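Local coordinates for pectate lyase (Bacillus subtilis, PDB 5AMV), which cleaves polygalacturonate by calcium-dependent beta-elimination, releasing oligosaccharides with an unsaturated sugar at the non-reducing end, at residues 342-347 against 367-372. Sequence-based numbering, arbitrary orientation.
Sequences GTALYD and SSVGWT
Val369 lays its isopropyl group against the backbone of Ala344, Leu345 and Tyr346, and shares most of the burial almost evenly with Ser367 and Tyr346. CG1 stands anti to its own carbonyl carbon (chi1 -79°) and rests on the peptide link, 3.7 Å from Ala344 C and equally close to Leu345 N, while also meeting the methyl of Ala344. The other branch, CG2, reaches Tyr346, lying 4.1 Å from its CB. Ala344 CB also abuts the carbonyl oxygen of the preceding residue, 3.3 Å from Ser368 O.

Ser367 contributes through its backbone, its CB directed away from 342-347. Its carbonyl oxygen approaches the Tyr346 ring obliquely, 3.4 Å from CD2, and also receives a CA-H...O contact from Tyr346 CA. The tyrosine CG is anti to the backbone N (chi1 -179°), and chi2 of -79° then turns CD2 to that oxygen. No direct hydrogen bond joins the two segments; instead one water accepts from Asp347 N at 3.1 Å and donates weakly to Ser367 O.

Far from the calcium and glycan sites, the contact lies at one end of the parallel beta-helix, where the loop between helices 359-362 and 382-392 passes over residues 344-346. Strand 346-348 pairs with 317-326, on which Tyr346 stacks against Tyr319 and Val369 touches Lys317, while Leu345 packs inward on Ile318 and on Trp310 and Ile312 of strand 310-312.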
loop_
_atom_site.group_PDB
_atom_site.type_symbol
_atom_site.label_atom_id
_atom_site.label_comp_id
_atom_site.label_asym_id
_atom_site.label_seq_id
_atom_site.Cartn_x
_atom_site.Cartn_y
_atom_site.Cartn_z
ATOM N N GLY A 342 -17.647 -7.263 -9.722
ATOM C CA GLY A 342 -16.537 -8.196 -9.956
ATOM C C GLY A 342 -17.014 -9.477 -10.625
ATOM O O GLY A 342 -17.770 -10.263 -10.040
ATOM N N THR A 343 -16.625 -9.672 -11.868
ATOM C CA THR A 343 -17.159 -10.797 -12.634
ATOM C C THR A 343 -16.123 -11.753 -13.239
ATOM O O THR A 343 -16.482 -12.808 -13.768
ATOM C CB THR A 343 -18.069 -10.279 -13.773
ATOM O OG1 THR A 343 -17.268 -9.630 -14.779
ATOM C CG2 THR A 343 -19.107 -9.318 -13.238
ATOM N N ALA A 344 -14.837 -11.388 -13.207
ATOM C CA ALA A 344 -13.853 -12.097 -13.989
ATOM C C ALA A 344 -12.505 -12.143 -13.251
ATOM O O ALA A 344 -12.140 -11.187 -12.566
ATOM C CB ALA A 344 -13.657 -11.413 -15.336
ATOM N N LEU A 345 -11.810 -13.258 -13.422
ATOM C CA LEU A 345 -10.463 -13.442 -12.871
ATOM C C LEU A 345 -9.784 -14.493 -13.730
ATOM O O LEU A 345 -10.312 -15.617 -13.900
ATOM C CB LEU A 345 -10.497 -13.871 -11.400
ATOM C CG LEU A 345 -9.197 -14.425 -10.784
ATOM C CD1 LEU A 345 -8.122 -13.278 -10.661
ATOM C CD2 LEU A 345 -9.497 -15.040 -9.440
ATOM N N TYR A 346 -8.642 -14.141 -14.300
ATOM C CA TYR A 346 -7.790 -15.162 -14.887
ATOM C C TYR A 346 -6.826 -15.624 -13.808
ATOM O O TYR A 346 -6.111 -14.806 -13.261
ATOM C CB TYR A 346 -6.969 -14.613 -16.072
ATOM C CG TYR A 346 -6.074 -15.636 -16.735
ATOM C CD1 TYR A 346 -4.843 -16.004 -16.182
ATOM C CD2 TYR A 346 -6.475 -16.274 -17.905
ATOM C CE1 TYR A 346 -4.054 -16.978 -16.774
ATOM C CE2 TYR A 346 -5.686 -17.222 -18.515
ATOM C CZ TYR A 346 -4.484 -17.577 -17.956
ATOM O OH TYR A 346 -3.720 -18.549 -18.552
ATOM N N ASP A 347 -6.792 -16.919 -13.515
ATOM C CA ASP A 347 -5.691 -17.434 -12.707
ATOM C C ASP A 347 -5.240 -18.798 -13.203
ATOM O O ASP A 347 -6.053 -19.671 -13.532
ATOM C CB ASP A 347 -5.952 -17.413 -11.163
ATOM C CG ASP A 347 -6.845 -18.518 -10.704
ATOM O OD1 ASP A 347 -8.028 -18.495 -11.086
ATOM O OD2 ASP A 347 -6.386 -19.401 -9.954
ATOM N N SER A 367 -13.334 -16.827 -16.778
ATOM C CA SER A 367 -11.932 -17.184 -16.817
ATOM C C SER A 367 -11.067 -16.185 -17.572
ATOM O O SER A 367 -9.849 -16.291 -17.541
ATOM C CB SER A 367 -11.764 -18.573 -17.435
ATOM O OG SER A 367 -12.142 -18.558 -18.814
ATOM N N SER A 368 -11.692 -15.243 -18.279
ATOM C CA SER A 368 -10.969 -14.272 -19.081
ATOM C C SER A 368 -11.208 -12.881 -18.525
ATOM O O SER A 368 -12.306 -12.581 -18.062
ATOM C CB SER A 368 -11.487 -14.328 -20.515
ATOM O OG SER A 368 -12.860 -13.965 -20.528
ATOM N N VAL A 369 -10.188 -12.028 -18.594
ATOM C CA VAL A 369 -10.335 -10.644 -18.140
ATOM C C VAL A 369 -10.112 -9.676 -19.302
ATOM O O VAL A 369 -9.943 -8.483 -19.089
ATOM C CB VAL A 369 -9.357 -10.320 -16.954
ATOM C CG1 VAL A 369 -9.932 -10.879 -15.617
ATOM C CG2 VAL A 369 -7.954 -10.842 -17.271
ATOM N N GLY A 370 -10.144 -10.213 -20.521
ATOM C CA GLY A 370 -10.188 -9.380 -21.723
ATOM C C GLY A 370 -8.853 -8.809 -22.163
ATOM O O GLY A 370 -8.801 -7.961 -23.096
ATOM N N TRP A 371 -7.764 -9.241 -21.505
ATOM C CA TRP A 371 -6.399 -8.889 -21.893
ATOM C C TRP A 371 -5.412 -9.979 -21.466
ATOM O O TRP A 371 -5.763 -10.826 -20.643
ATOM C CB TRP A 371 -5.981 -7.532 -21.281
ATOM C CG TRP A 371 -5.696 -7.630 -19.766
ATOM C CD1 TRP A 371 -6.587 -7.937 -18.776
ATOM C CD2 TRP A 371 -4.422 -7.463 -19.134
ATOM N NE1 TRP A 371 -5.939 -7.983 -17.538
ATOM C CE2 TRP A 371 -4.617 -7.687 -17.737
ATOM C CE3 TRP A 371 -3.150 -7.123 -19.599
ATOM C CZ2 TRP A 371 -3.571 -7.583 -16.801
ATOM C CZ3 TRP A 371 -2.092 -7.025 -18.654
ATOM C CH2 TRP A 371 -2.333 -7.246 -17.279
ATOM N N THR A 372 -4.216 -9.948 -22.063
ATOM C CA THR A 372 -3.101 -10.819 -21.675
ATOM C C THR A 372 -1.832 -9.991 -21.520
ATOM O O THR A 372 -1.466 -9.185 -22.400
ATOM C CB THR A 372 -2.824 -11.929 -22.694
ATOM O OG1 THR A 372 -2.804 -11.357 -24.000
ATOM C CG2 THR A 372 -3.893 -13.004 -22.622
HETATM O O HOH W 1 -8.600 -18.600 -15.469
#